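Local coordinates for RagB/SusD family nutrient uptake outer membrane protein (Bacteroides thetaiotaomicron, PDB 7KV2), which probably binds beta-glucans at the outer membrane surface of this gut bacterium for their uptake, as a surface glycan-binding protein of the SusD family, at residues M256-Y259 against T260-F263; F263-T266 against G267-S270; F374-K377 against Y378-I381; Y403-S406 against E407-L410; Y428-L431 against V432-R435. All coordinates share one frame; numbering follows the deposited sequence.

Along the chain the five contacts come in numerical order. Contacts 1 and 2 share Phe263 and lie in the loop between helix 237-249 and strand 273-277, their centres about 8 Å apart. Contact 3 turns out of strand 373-375, and Phe263 meets its Tyr378 edge to face. Contact 4 passes from strand 400-404 into helix 405-417, and contact 5 ends the next helix, 425-435; their centres are about 11 Å apart and Leu410 packs on Leu429. Contact 1 touches all the others, with Arg404 and Arg435 reaching its side chains. Contacts 3 and 5, about 24 Å between centres, do not meet, so the 256-263 loop touches two regions of this helical SusD fold whose segments stay apart.

Contact 1: residues M256-Y259 against T260-F263; sequences MPDY and TDIF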
loop_
_atom_site.group_PDB
_atom_site.type_symbol
_atom_site.label_atom_id
_atom_site.label_comp_id
_atom_site.label_asym_id
_atom_site.label_seq_id
_atom_site.Cartn_x
_atom_site.Cartn_y
_atom_site.Cartn_z
ATOM N N MET A 256 -9.011 -4.713 -15.942
ATOM C CA MET A 256 -10.252 -3.970 -16.232
ATOM C C MET A 256 -9.990 -3.216 -17.526
ATOM O O MET A 256 -8.922 -2.631 -17.752
ATOM C CB MET A 256 -10.598 -2.976 -15.115
ATOM C CG MET A 256 -10.741 -3.617 -13.756
ATOM S SD MET A 256 -11.692 -2.568 -12.588
ATOM C CE MET A 256 -13.331 -2.824 -13.292
ATOM N N PRO A 257 -10.935 -3.226 -18.487
ATOM C CA PRO A 257 -10.642 -2.569 -19.749
ATOM C C PRO A 257 -10.442 -1.061 -19.616
ATOM O O PRO A 257 -9.753 -0.520 -20.443
ATOM C CB PRO A 257 -11.892 -2.864 -20.600
ATOM C CG PRO A 257 -12.547 -4.071 -19.975
ATOM C CD PRO A 257 -12.158 -4.035 -18.504
ATOM N N ASP A 258 -11.080 -0.421 -18.631
ATOM C CA ASP A 258 -11.021 1.054 -18.454
ATOM C C ASP A 258 -10.343 1.373 -17.118
ATOM O O ASP A 258 -10.918 1.035 -16.070
ATOM C CB ASP A 258 -12.399 1.708 -18.480
ATOM C CG ASP A 258 -12.331 3.217 -18.560
ATOM O OD1 ASP A 258 -11.287 3.796 -18.133
ATOM O OD2 ASP A 258 -13.297 3.833 -19.101
ATOM N N TYR A 259 -9.143 1.942 -17.144
ATOM C CA TYR A 259 -8.363 2.167 -15.899
ATOM C C TYR A 259 -9.185 3.053 -14.939
ATOM O O TYR A 259 -9.060 2.934 -13.717
ATOM C CB TYR A 259 -7.009 2.785 -16.248
ATOM C CG TYR A 259 -6.076 2.977 -15.072
ATOM C CD1 TYR A 259 -6.215 4.076 -14.243
ATOM C CD2 TYR A 259 -5.002 2.109 -14.841
ATOM C CE1 TYR A 259 -5.335 4.316 -13.179
ATOM C CE2 TYR A 259 -4.109 2.340 -13.805
ATOM C CZ TYR A 259 -4.268 3.446 -12.976
ATOM O OH TYR A 259 -3.369 3.669 -11.959
ATOM N N THR A 260 -10.034 3.939 -15.465
ATOM C CA THR A 260 -10.876 4.846 -14.647
ATOM C C THR A 260 -11.937 4.067 -13.851
ATOM O O THR A 260 -12.501 4.658 -12.992
ATOM C CB THR A 260 -11.529 5.968 -15.468
ATOM O OG1 THR A 260 -12.506 5.341 -16.293
ATOM C CG2 THR A 260 -10.545 6.716 -16.330
ATOM N N ASP A 261 -12.160 2.776 -14.061
ATOM C CA ASP A 261 -13.162 2.000 -13.283
ATOM C C ASP A 261 -12.536 1.338 -12.036
ATOM O O ASP A 261 -13.293 0.886 -11.141
ATOM C CB ASP A 261 -13.807 0.929 -14.147
ATOM C CG ASP A 261 -14.735 1.461 -15.221
ATOM O OD1 ASP A 261 -15.311 2.561 -15.009
ATOM O OD2 ASP A 261 -14.851 0.758 -16.262
ATOM N N ILE A 262 -11.218 1.322 -11.945
ATOM C CA ILE A 262 -10.495 0.529 -10.912
ATOM C C ILE A 262 -10.820 1.043 -9.496
ATOM O O ILE A 262 -11.089 0.203 -8.620
ATOM C CB ILE A 262 -8.985 0.551 -11.178
ATOM C CG1 ILE A 262 -8.646 -0.189 -12.481
ATOM C CG2 ILE A 262 -8.271 -0.070 -9.984
ATOM C CD1 ILE A 262 -7.213 0.049 -12.974
ATOM N N PHE A 263 -10.704 2.358 -9.272
ATOM C CA PHE A 263 -10.661 2.999 -7.931
ATOM C C PHE A 263 -12.047 3.502 -7.534
ATOM O O PHE A 263 -12.214 4.017 -6.437
ATOM C CB PHE A 263 -9.577 4.091 -7.878
ATOM C CG PHE A 263 -8.216 3.457 -7.937
ATOM C CD1 PHE A 263 -7.671 2.889 -6.807
ATOM C CD2 PHE A 263 -7.510 3.375 -9.119
ATOM C CE1 PHE A 263 -6.457 2.221 -6.853
ATOM C CE2 PHE A 263 -6.288 2.731 -9.151
ATOM C CZ PHE A 263 -5.747 2.173 -8.026
HETATM O O HOH W 1 -13.492 -1.342 -17.119
HETATM O O HOH W 2 -9.764 4.355 -11.394
#
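The Tyr259 ring carries the CD1 methyl of Ile262 over one face, while CG2 of the same isoleucine lies against one face of the Phe263 ring, so the two branches of one side chain serve two aromatic groups. CD1 of Ile262 is 3.9 Å from the Tyr259 centroid and 25° off the ring normal, a CH-pi contact. It is displaced toward the rim, where CD1 comes within 3.6 Å of Tyr259 CD2. With Tyr259 CG anti to the backbone nitrogen (chi1 -176°), the ring lies on the carbonyl side of its residue, where Ile262 follows. Water 2, in the plane of the Phe263 ring at its edge, donates to Tyr259 O and accepts from Phe263 N.

An Asx turn starts the bend: Thr260 N donates to Asp258 OD1 at 3.0 Å. Thr260 OG1 donates to the same OD1 at 2.7 Å, and both approach from one face of the carboxylate. The backbone curls with it, Asp261 N reaching Asp258 O at 2.9 Å and 166°, then Ile262 N reaching Tyr259 O at 3.2 Å.

Water 1 links Asp258 N to Asp261 OD2, while Asp261 OD1 forms a salt bridge to Lys264. Met256 SD rests 3.7 Å from Ile262 CA, its methyl curled toward Asp261 CB. Tyr259 OH is hydrogen-bonded to Glu456 O.

Contact 2: residues F263-T266 against G267-S270; sequences FKET and GEWS. With EDO (1,2-ethanediol), chain F.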
loop_
_atom_site.group_PDB
_atom_site.type_symbol
_atom_site.label_atom_id
_atom_site.label_comp_id
_atom_site.label_asym_id
_atom_site.label_seq_id
_atom_site.Cartn_x
_atom_site.Cartn_y
_atom_site.Cartn_z
ATOM N N PHE A 263 -10.704 2.358 -9.272
ATOM C CA PHE A 263 -10.661 2.999 -7.931
ATOM C C PHE A 263 -12.047 3.502 -7.534
ATOM O O PHE A 263 -12.214 4.017 -6.437
ATOM C CB PHE A 263 -9.577 4.091 -7.878
ATOM C CG PHE A 263 -8.216 3.457 -7.937
ATOM C CD1 PHE A 263 -7.671 2.889 -6.807
ATOM C CD2 PHE A 263 -7.510 3.375 -9.119
ATOM C CE1 PHE A 263 -6.457 2.221 -6.853
ATOM C CE2 PHE A 263 -6.288 2.731 -9.151
ATOM C CZ PHE A 263 -5.747 2.173 -8.026
ATOM N N LYS A 264 -13.032 3.318 -8.420
ATOM C CA LYS A 264 -14.457 3.473 -8.072
ATOM C C LYS A 264 -14.856 2.413 -7.069
ATOM O O LYS A 264 -14.286 1.256 -7.099
ATOM C CB LYS A 264 -15.327 3.336 -9.329
ATOM C CG LYS A 264 -15.114 4.438 -10.334
ATOM C CD LYS A 264 -15.963 4.244 -11.596
ATOM C CE LYS A 264 -15.832 5.401 -12.565
ATOM N NZ LYS A 264 -16.512 5.057 -13.828
ATOM N N GLU A 265 -15.910 2.698 -6.321
ATOM C CA GLU A 265 -16.435 1.717 -5.354
ATOM C C GLU A 265 -16.849 0.449 -6.115
ATOM O O GLU A 265 -16.580 -0.675 -5.614
ATOM C CB GLU A 265 -17.569 2.316 -4.528
ATOM C CG GLU A 265 -18.038 1.333 -3.481
ATOM C CD GLU A 265 -19.244 1.703 -2.639
ATOM O OE1 GLU A 265 -20.017 2.626 -3.010
ATOM O OE2 GLU A 265 -19.363 1.067 -1.598
ATOM N N THR A 266 -17.458 0.586 -7.306
ATOM C CA THR A 266 -17.788 -0.566 -8.174
ATOM C C THR A 266 -16.556 -1.348 -8.639
ATOM O O THR A 266 -16.756 -2.489 -9.094
ATOM C CB THR A 266 -18.640 -0.162 -9.370
ATOM O OG1 THR A 266 -17.947 0.842 -10.114
ATOM C CG2 THR A 266 -20.012 0.266 -8.901
ATOM N N GLY A 267 -15.340 -0.809 -8.518
ATOM C CA GLY A 267 -14.107 -1.505 -8.926
ATOM C C GLY A 267 -13.493 -2.323 -7.808
ATOM O O GLY A 267 -12.523 -3.054 -8.102
ATOM N N GLU A 268 -14.065 -2.284 -6.599
ATOM C CA GLU A 268 -13.566 -3.104 -5.471
ATOM C C GLU A 268 -13.724 -4.584 -5.826
ATOM O O GLU A 268 -14.823 -5.014 -6.269
ATOM C CB GLU A 268 -14.256 -2.767 -4.156
ATOM C CG GLU A 268 -13.969 -1.340 -3.699
ATOM C CD GLU A 268 -14.613 -1.009 -2.356
ATOM O OE1 GLU A 268 -15.558 -1.714 -1.958
ATOM O OE2 GLU A 268 -14.207 -0.006 -1.713
ATOM N N TRP A 269 -12.669 -5.357 -5.592
ATOM C CA TRP A 269 -12.664 -6.832 -5.799
ATOM C C TRP A 269 -13.128 -7.158 -7.228
ATOM O O TRP A 269 -13.874 -8.149 -7.408
ATOM C CB TRP A 269 -13.493 -7.546 -4.699
ATOM C CG TRP A 269 -12.846 -7.345 -3.343
ATOM C CD1 TRP A 269 -13.281 -6.551 -2.321
ATOM C CD2 TRP A 269 -11.598 -7.900 -2.897
ATOM N NE1 TRP A 269 -12.399 -6.606 -1.256
ATOM C CE2 TRP A 269 -11.371 -7.443 -1.584
ATOM C CE3 TRP A 269 -10.677 -8.784 -3.457
ATOM C CZ2 TRP A 269 -10.251 -7.834 -0.852
ATOM C CZ3 TRP A 269 -9.604 -9.222 -2.704
ATOM C CH2 TRP A 269 -9.387 -8.725 -1.431
ATOM N N SER A 270 -12.644 -6.401 -8.200
ATOM C CA SER A 270 -12.941 -6.614 -9.638
ATOM C C SER A 270 -12.100 -7.790 -10.151
ATOM O O SER A 270 -11.287 -8.391 -9.401
ATOM C CB SER A 270 -12.598 -5.406 -10.427
ATOM O OG SER A 270 -11.180 -5.290 -10.496
HETATM C C1 EDO F . -17.562 -3.615 -5.610
HETATM O O1 EDO F . -17.440 -5.022 -5.312
HETATM C C2 EDO F . -18.340 -2.775 -4.601
HETATM O O2 EDO F . -17.944 -2.863 -3.231
HETATM O O HOH W 3 -17.115 -0.373 0.304
#
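A short 3-10 turn runs straight into a type II beta turn in the loop before strand 273-277. The two bonds that define the first turn are backbone ones: Gly267 N to Lys264 O at 2.7 Å, and Glu268 N to Glu265 O at 3.1 Å with an N-H...O angle of 164°.

Glu268 supplies the side-chain part. Its CG stands beside its own backbone nitrogen (chi1 -64°), which sets CG 3.3 Å from Glu265 O, alongside the oxygen that its N-H already holds. From there the extended chain carries the carboxylate past Glu265, OE1 ending 4.7 Å from Glu265 OE2. A water lies near both of these oxygens. A molecule of 1,2-ethanediol, probably from the crystallisation liquor, clasps Glu268 at two points: its O2 donates to OE1 at 2.9 Å and its O1 to the Glu268 carbonyl oxygen at 2.8 Å. The carboxylate's other oxygen, OE2, accepts from Asn399 N. Substituting an alanine for Glu268 would probably leave that Asn399 N-H without its acceptor and open a gap beside the Glu265 carbonyl.

The type II turn spans Gly267 to Ser270 and is closed by a weak bond from Ser270 N to Gly267 O at 3.4 Å. Trp269, at its third position, has the positive phi that this turn type requires, and its indole stacks with Tyr212.

Contact 3: residues F374-K377 against Y378-I381; sequences FLEK and YAAI
Ala379 N donates to Glu376 O at 3.2 Å, a sound bond of the turn that follows strand 373-375. Its N-H...O angle of 164° is close to straight, yet the donor stands 74° out of the carbonyl plane, as happens when the chain curls tightly. One residue earlier, Tyr378 N makes only a weak bond to Leu375 O, at 3.4 Å. These steps belong to a short 3-10 segment, beginning at Glu376, by which the chain leaves the strand.

The Tyr378 ring is bordered by two side chains: Lys377 CB lies over one face, 4.0 Å from Tyr378 CD2, and Leu375 CD2 comes to the edge, 4.3 Å from the same CD2. Phe263 meets this ring edge to face, and Leu299 and Ile303 of helix 299-303 also touch it. A phenylalanine in place of Tyr378 would probably leave Arg401 N without the hydroxyl that bonds it, loosening the link to strand 400-404.

Glu376 folds back through a bend at chi2 (62°), which brings OE1 to 3.9 Å from Ala379 CB while the same oxygen bonds His315 NE2. Lys377, extended beyond CG, sends NZ the other way to Val458 O and a salt bridge with Glu460. Within the turn, then, backbone bonds and apolar touches do the holding, and the polar ends are spent on other parts of the fold; the pairing with Glu460 is likely to favour a charged lysine despite its burial.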
loop_
_atom_site.group_PDB
_atom_site.type_symbol
_atom_site.label_atom_id
_atom_site.label_comp_id
_atom_site.label_asym_id
_atom_site.label_seq_id
_atom_site.Cartn_x
_atom_site.Cartn_y
_atom_site.Cartn_z
ATOM N N PHE A 374 -4.657 16.837 -7.040
ATOM C CA PHE A 374 -4.805 15.878 -5.920
ATOM C C PHE A 374 -4.912 14.460 -6.461
ATOM O O PHE A 374 -5.214 14.273 -7.659
ATOM C CB PHE A 374 -5.973 16.294 -5.008
ATOM C CG PHE A 374 -5.792 17.664 -4.398
ATOM C CD1 PHE A 374 -6.106 18.806 -5.114
ATOM C CD2 PHE A 374 -5.176 17.810 -3.164
ATOM C CE1 PHE A 374 -5.859 20.059 -4.585
ATOM C CE2 PHE A 374 -4.956 19.070 -2.632
ATOM C CZ PHE A 374 -5.319 20.196 -3.337
ATOM N N LEU A 375 -4.644 13.485 -5.596
ATOM C CA LEU A 375 -4.592 12.058 -5.995
ATOM C C LEU A 375 -6.037 11.573 -6.131
ATOM O O LEU A 375 -6.704 11.244 -5.128
ATOM C CB LEU A 375 -3.817 11.253 -4.959
ATOM C CG LEU A 375 -3.693 9.760 -5.255
ATOM C CD1 LEU A 375 -2.866 9.519 -6.505
ATOM C CD2 LEU A 375 -3.059 9.048 -4.077
ATOM N N GLU A 376 -6.490 11.491 -7.375
ATOM C CA GLU A 376 -7.873 11.095 -7.713
ATOM C C GLU A 376 -8.198 9.701 -7.211
ATOM O O GLU A 376 -9.344 9.491 -6.793
ATOM C CB GLU A 376 -8.049 11.234 -9.226
ATOM C CG GLU A 376 -9.424 10.815 -9.727
ATOM C CD GLU A 376 -10.617 11.605 -9.210
ATOM O OE1 GLU A 376 -10.423 12.560 -8.448
ATOM O OE2 GLU A 376 -11.749 11.183 -9.492
ATOM N N LYS A 377 -7.242 8.761 -7.223
ATOM C CA LYS A 377 -7.506 7.357 -6.868
ATOM C C LYS A 377 -8.196 7.252 -5.507
ATOM O O LYS A 377 -9.043 6.358 -5.334
ATOM C CB LYS A 377 -6.226 6.544 -6.824
ATOM C CG LYS A 377 -5.539 6.413 -8.167
ATOM C CD LYS A 377 -4.242 5.659 -8.093
ATOM C CE LYS A 377 -3.532 5.594 -9.436
ATOM N NZ LYS A 377 -2.244 4.841 -9.407
ATOM N N TYR A 378 -7.783 8.065 -4.534
ATOM C CA TYR A 378 -8.242 7.975 -3.128
ATOM C C TYR A 378 -8.845 9.305 -2.675
ATOM O O TYR A 378 -8.942 9.564 -1.464
ATOM C CB TYR A 378 -7.112 7.459 -2.230
ATOM C CG TYR A 378 -6.763 6.016 -2.528
ATOM C CD1 TYR A 378 -7.729 5.019 -2.417
ATOM C CD2 TYR A 378 -5.501 5.657 -2.981
ATOM C CE1 TYR A 378 -7.426 3.705 -2.721
ATOM C CE2 TYR A 378 -5.180 4.344 -3.248
ATOM C CZ TYR A 378 -6.141 3.363 -3.115
ATOM O OH TYR A 378 -5.836 2.056 -3.376
ATOM N N ALA A 379 -9.246 10.149 -3.620
ATOM C CA ALA A 379 -9.907 11.425 -3.327
ATOM C C ALA A 379 -11.262 11.158 -2.648
ATOM O O ALA A 379 -11.877 10.092 -2.849
ATOM C CB ALA A 379 -10.100 12.198 -4.589
ATOM N N ALA A 380 -11.663 12.105 -1.808
ATOM C CA ALA A 380 -12.987 12.143 -1.157
ATOM C C ALA A 380 -14.043 12.434 -2.233
ATOM O O ALA A 380 -14.052 13.546 -2.853
ATOM C CB ALA A 380 -13.005 13.160 -0.057
ATOM N N ILE A 381 -14.882 11.438 -2.491
ATOM C CA ILE A 381 -15.932 11.562 -3.552
ATOM C C ILE A 381 -17.273 11.696 -2.845
ATOM O O ILE A 381 -17.564 10.889 -1.959
ATOM C CB ILE A 381 -15.914 10.363 -4.503
ATOM C CG1 ILE A 381 -14.543 10.197 -5.149
ATOM C CG2 ILE A 381 -17.054 10.466 -5.533
ATOM C CD1 ILE A 381 -14.087 11.405 -5.933
HETATM O O HOH W 4 -11.656 8.039 -4.775
#

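Contact 4: residues Y403-S406 against E407-L410; sequences YRYS and ETLL. With NA (sodium ion), chain G.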
loop_
_atom_site.group_PDB
_atom_site.type_symbol
_atom_site.label_atom_id
_atom_site.label_comp_id
_atom_site.label_asym_id
_atom_site.label_seq_id
_atom_site.Cartn_x
_atom_site.Cartn_y
_atom_site.Cartn_z
ATOM N N TYR A 403 -2.660 -5.442 -4.240
ATOM C CA TYR A 403 -2.157 -6.167 -5.435
ATOM C C TYR A 403 -3.214 -6.155 -6.536
ATOM O O TYR A 403 -4.396 -6.579 -6.306
ATOM C CB TYR A 403 -1.781 -7.611 -5.126
ATOM C CG TYR A 403 -0.693 -7.707 -4.109
ATOM C CD1 TYR A 403 0.526 -7.067 -4.301
ATOM C CD2 TYR A 403 -0.841 -8.524 -2.995
ATOM C CE1 TYR A 403 1.555 -7.170 -3.362
ATOM C CE2 TYR A 403 0.190 -8.647 -2.078
ATOM C CZ TYR A 403 1.397 -7.997 -2.273
ATOM O OH TYR A 403 2.356 -8.089 -1.293
ATOM N N ARG A 404 -2.791 -5.633 -7.688
ATOM C CA ARG A 404 -3.626 -5.575 -8.909
ATOM C C ARG A 404 -2.933 -6.414 -9.975
ATOM O O ARG A 404 -1.702 -6.498 -9.975
ATOM C CB ARG A 404 -3.817 -4.150 -9.401
ATOM C CG ARG A 404 -4.451 -3.255 -8.347
ATOM C CD ARG A 404 -4.978 -1.937 -8.870
ATOM N NE ARG A 404 -3.985 -0.916 -9.220
ATOM C CZ ARG A 404 -3.602 -0.590 -10.458
ATOM N NH1 ARG A 404 -4.060 -1.244 -11.526
ATOM N NH2 ARG A 404 -2.759 0.411 -10.633
ATOM N N TYR A 405 -3.718 -6.948 -10.891
ATOM C CA TYR A 405 -3.199 -7.843 -11.943
ATOM C C TYR A 405 -2.184 -7.121 -12.828
ATOM O O TYR A 405 -1.327 -7.776 -13.363
ATOM C CB TYR A 405 -4.358 -8.356 -12.774
ATOM C CG TYR A 405 -4.019 -9.390 -13.819
ATOM C CD1 TYR A 405 -3.674 -10.677 -13.474
ATOM C CD2 TYR A 405 -4.171 -9.102 -15.161
ATOM C CE1 TYR A 405 -3.463 -11.651 -14.447
ATOM C CE2 TYR A 405 -3.952 -10.049 -16.142
ATOM C CZ TYR A 405 -3.606 -11.330 -15.791
ATOM O OH TYR A 405 -3.448 -12.254 -16.786
ATOM N N SER A 406 -2.268 -5.808 -13.034
ATOM C CA SER A 406 -1.217 -5.107 -13.819
ATOM C C SER A 406 0.161 -5.305 -13.147
ATOM O O SER A 406 1.183 -5.366 -13.853
ATOM C CB SER A 406 -1.572 -3.672 -14.013
ATOM O OG SER A 406 -1.635 -3.011 -12.773
ATOM N N GLU A 407 0.200 -5.464 -11.822
ATOM C CA GLU A 407 1.450 -5.741 -11.112
ATOM C C GLU A 407 1.923 -7.160 -11.406
ATOM O O GLU A 407 3.167 -7.357 -11.543
ATOM C CB GLU A 407 1.309 -5.530 -9.614
ATOM C CG GLU A 407 2.669 -5.475 -8.970
ATOM C CD GLU A 407 2.766 -5.046 -7.525
ATOM O OE1 GLU A 407 1.717 -4.840 -6.865
ATOM O OE2 GLU A 407 3.959 -4.960 -7.050
ATOM N N THR A 408 0.992 -8.112 -11.484
ATOM C CA THR A 408 1.329 -9.484 -11.907
ATOM C C THR A 408 2.029 -9.437 -13.279
ATOM O O THR A 408 3.061 -10.069 -13.442
ATOM C CB THR A 408 0.065 -10.345 -11.988
ATOM O OG1 THR A 408 -0.681 -10.257 -10.781
ATOM C CG2 THR A 408 0.411 -11.791 -12.245
ATOM N N LEU A 409 1.425 -8.768 -14.256
ATOM C CA LEU A 409 1.941 -8.700 -15.646
ATOM C C LEU A 409 3.320 -8.019 -15.670
ATOM O O LEU A 409 4.246 -8.539 -16.350
ATOM C CB LEU A 409 0.936 -7.961 -16.533
ATOM C CG LEU A 409 -0.383 -8.672 -16.870
ATOM C CD1 LEU A 409 -1.350 -7.702 -17.513
ATOM C CD2 LEU A 409 -0.190 -9.870 -17.785
ATOM N N LEU A 410 3.481 -6.901 -14.968
ATOM C CA LEU A 410 4.764 -6.167 -14.957
ATOM C C LEU A 410 5.816 -6.993 -14.208
ATOM O O LEU A 410 6.993 -6.984 -14.651
ATOM C CB LEU A 410 4.523 -4.780 -14.372
ATOM C CG LEU A 410 3.671 -3.887 -15.275
ATOM C CD1 LEU A 410 3.378 -2.520 -14.652
ATOM C CD2 LEU A 410 4.320 -3.677 -16.628
HETATM NA NA NA G . -5.400 -14.185 -16.207
HETATM O O HOH W 5 -0.605 -3.798 -7.577
HETATM O O HOH W 6 -6.429 -14.128 -18.202
#
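Strand 400-404 gives way here to the first turn of helix 405-417, and the Tyr405 end is packed more closely than the Tyr403 end. On the tight side Leu409 N donates to Tyr405 O at 3.1 Å, nearly along the C=O axis, and Leu410 N to Ser406 O at 3.0 Å. Leu410 CG also presses to 3.2 Å from that Ser406 oxygen. Tyr405, its CG anti to the backbone nitrogen (chi1 -175°), lays its ring forward along the helix, where CE2 meets Leu409 CD1 at 3.8 Å.

The other side is looser and holds water. Glu407 OE1 reaches the edge of the Tyr403 ring, 3.6 Å from CD1, with carboxylate and ring planes 53° apart. Water 5 fills in between strand and helix, accepting from Arg404 N and donating to Glu407 OE1 at 2.6 Å. That carboxylate has salt bridges to Lys462 and Arg453 as well, so its buried charge is probably well balanced. Arg404 O accepts from Glu407 N through a short but bent bond, and from Thr408 N only weakly.

At the far end of the Tyr405 ring, OH binds the sodium ion at 2.8 Å, beside water 6 and the carbonyl oxygens of Ile248, Ser250 and Tyr253.

Contact 5: residues Y428-L431 against V432-R435; sequences YLNL and VHKR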
loop_
_atom_site.group_PDB
_atom_site.type_symbol
_atom_site.label_atom_id
_atom_site.label_comp_id
_atom_site.label_asym_id
_atom_site.label_seq_id
_atom_site.Cartn_x
_atom_site.Cartn_y
_atom_site.Cartn_z
ATOM N N TYR A 428 3.144 -8.930 -22.124
ATOM C CA TYR A 428 2.716 -8.634 -20.745
ATOM C C TYR A 428 2.824 -7.133 -20.505
ATOM O O TYR A 428 1.846 -6.574 -20.030
ATOM C CB TYR A 428 3.517 -9.452 -19.754
ATOM C CG TYR A 428 3.207 -10.923 -19.807
ATOM C CD1 TYR A 428 2.050 -11.408 -20.381
ATOM C CD2 TYR A 428 4.054 -11.826 -19.211
ATOM C CE1 TYR A 428 1.767 -12.772 -20.395
ATOM C CE2 TYR A 428 3.791 -13.185 -19.233
ATOM C CZ TYR A 428 2.637 -13.658 -19.809
ATOM O OH TYR A 428 2.389 -15.000 -19.772
ATOM N N LEU A 429 3.976 -6.529 -20.827
ATOM C CA LEU A 429 4.214 -5.071 -20.712
ATOM C C LEU A 429 3.167 -4.285 -21.500
ATOM O O LEU A 429 2.577 -3.330 -20.958
ATOM C CB LEU A 429 5.634 -4.756 -21.191
ATOM C CG LEU A 429 5.964 -3.274 -21.244
ATOM C CD1 LEU A 429 5.719 -2.615 -19.863
ATOM C CD2 LEU A 429 7.401 -3.091 -21.682
ATOM N N ASN A 430 2.884 -4.688 -22.731
ATOM C CA ASN A 430 2.023 -3.888 -23.618
ATOM C C ASN A 430 0.565 -4.125 -23.269
ATOM O O ASN A 430 -0.228 -3.252 -23.617
ATOM C CB ASN A 430 2.413 -4.059 -25.087
ATOM C CG ASN A 430 3.696 -3.301 -25.349
ATOM O OD1 ASN A 430 3.690 -2.068 -25.442
ATOM N ND2 ASN A 430 4.798 -4.019 -25.383
ATOM N N LEU A 431 0.200 -5.207 -22.568
ATOM C CA LEU A 431 -1.225 -5.363 -22.131
ATOM C C LEU A 431 -1.556 -4.204 -21.175
ATOM O O LEU A 431 -2.606 -3.547 -21.337
ATOM C CB LEU A 431 -1.422 -6.712 -21.454
ATOM C CG LEU A 431 -1.589 -7.915 -22.387
ATOM C CD1 LEU A 431 -1.647 -9.184 -21.569
ATOM C CD2 LEU A 431 -2.831 -7.768 -23.236
ATOM N N VAL A 432 -0.622 -3.904 -20.298
ATOM C CA VAL A 432 -0.722 -2.772 -19.341
ATOM C C VAL A 432 -0.641 -1.422 -20.074
ATOM O O VAL A 432 -1.504 -0.517 -19.818
ATOM C CB VAL A 432 0.331 -2.875 -18.222
ATOM C CG1 VAL A 432 0.273 -1.656 -17.322
ATOM C CG2 VAL A 432 0.141 -4.148 -17.417
ATOM N N HIS A 433 0.373 -1.222 -20.925
ATOM C CA HIS A 433 0.601 0.035 -21.679
ATOM C C HIS A 433 -0.645 0.369 -22.505
ATOM O O HIS A 433 -1.131 1.542 -22.494
ATOM C CB HIS A 433 1.888 -0.165 -22.524
ATOM C CG HIS A 433 2.481 1.070 -23.098
ATOM N ND1 HIS A 433 3.313 1.887 -22.366
ATOM C CD2 HIS A 433 2.415 1.591 -24.354
ATOM C CE1 HIS A 433 3.735 2.879 -23.132
ATOM N NE2 HIS A 433 3.180 2.740 -24.365
ATOM N N LYS A 434 -1.182 -0.637 -23.186
ATOM C CA LYS A 434 -2.304 -0.415 -24.136
ATOM C C LYS A 434 -3.625 -0.317 -23.382
ATOM O O LYS A 434 -4.493 0.383 -23.873
ATOM C CB LYS A 434 -2.319 -1.475 -25.239
ATOM C CG LYS A 434 -1.166 -1.297 -26.215
ATOM C CD LYS A 434 -1.451 -1.862 -27.584
ATOM C CE LYS A 434 -1.741 -3.339 -27.502
ATOM N NZ LYS A 434 -1.472 -4.009 -28.797
ATOM N N ARG A 435 -3.749 -0.920 -22.199
ATOM C CA ARG A 435 -4.994 -0.777 -21.411
ATOM C C ARG A 435 -5.173 0.714 -21.096
ATOM O O ARG A 435 -6.303 1.168 -21.140
ATOM C CB ARG A 435 -4.972 -1.627 -20.139
ATOM C CG ARG A 435 -6.270 -1.549 -19.346
ATOM C CD ARG A 435 -6.209 -0.433 -18.304
ATOM N NE ARG A 435 -5.300 -0.737 -17.201
ATOM C CZ ARG A 435 -5.545 -1.507 -16.132
ATOM N NH1 ARG A 435 -6.684 -2.153 -16.003
ATOM N NH2 ARG A 435 -4.609 -1.677 -15.206
#
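Asn430 holds its CG beside its own backbone nitrogen (chi1 -74°), whereas His433 swings its ring anti to the backbone nitrogen (chi1 -166°); one helical turn apart, these choices set amide and imidazole side by side and pointing the same way. The two planes stand 76° apart, so this is no stack. Asn430 OD1 does the touching, 3.9 Å from His433 CB and 4.0 Å from His433 CD2. Each group is fixed by other partners: Asn430 ND2 donates to Lys426 O and Ile442 O, and His433 ND1 bonds Glu452 OE1.

Regular helical bonds carry the backbone. His433 N meets Leu429 O at 3.0 Å, in the carbonyl plane, and Lys434 N meets Asn430 O at 2.8 Å. Lys434 CB crowds that same Asn430 oxygen to 3.2 Å before its chain bends away to a salt bridge with Glu441. In the last turn Arg435 N reaches Leu431 O, also at 3.0 Å.

Arg435 is bent at both chi2 and chi3, which turns its guanidinium off the helix toward Glu272 and Glu456, with which it forms salt bridges, and toward Met256 O, which accepts from NH1. Helix 425-435 is thus tied at its end to the 256-263 loop. The face bearing Leu429 and Val432 meets two helices: Leu410 and Ser406 of helix 405-417, and Ile449, Glu452 and Glu456 of helix 446-456.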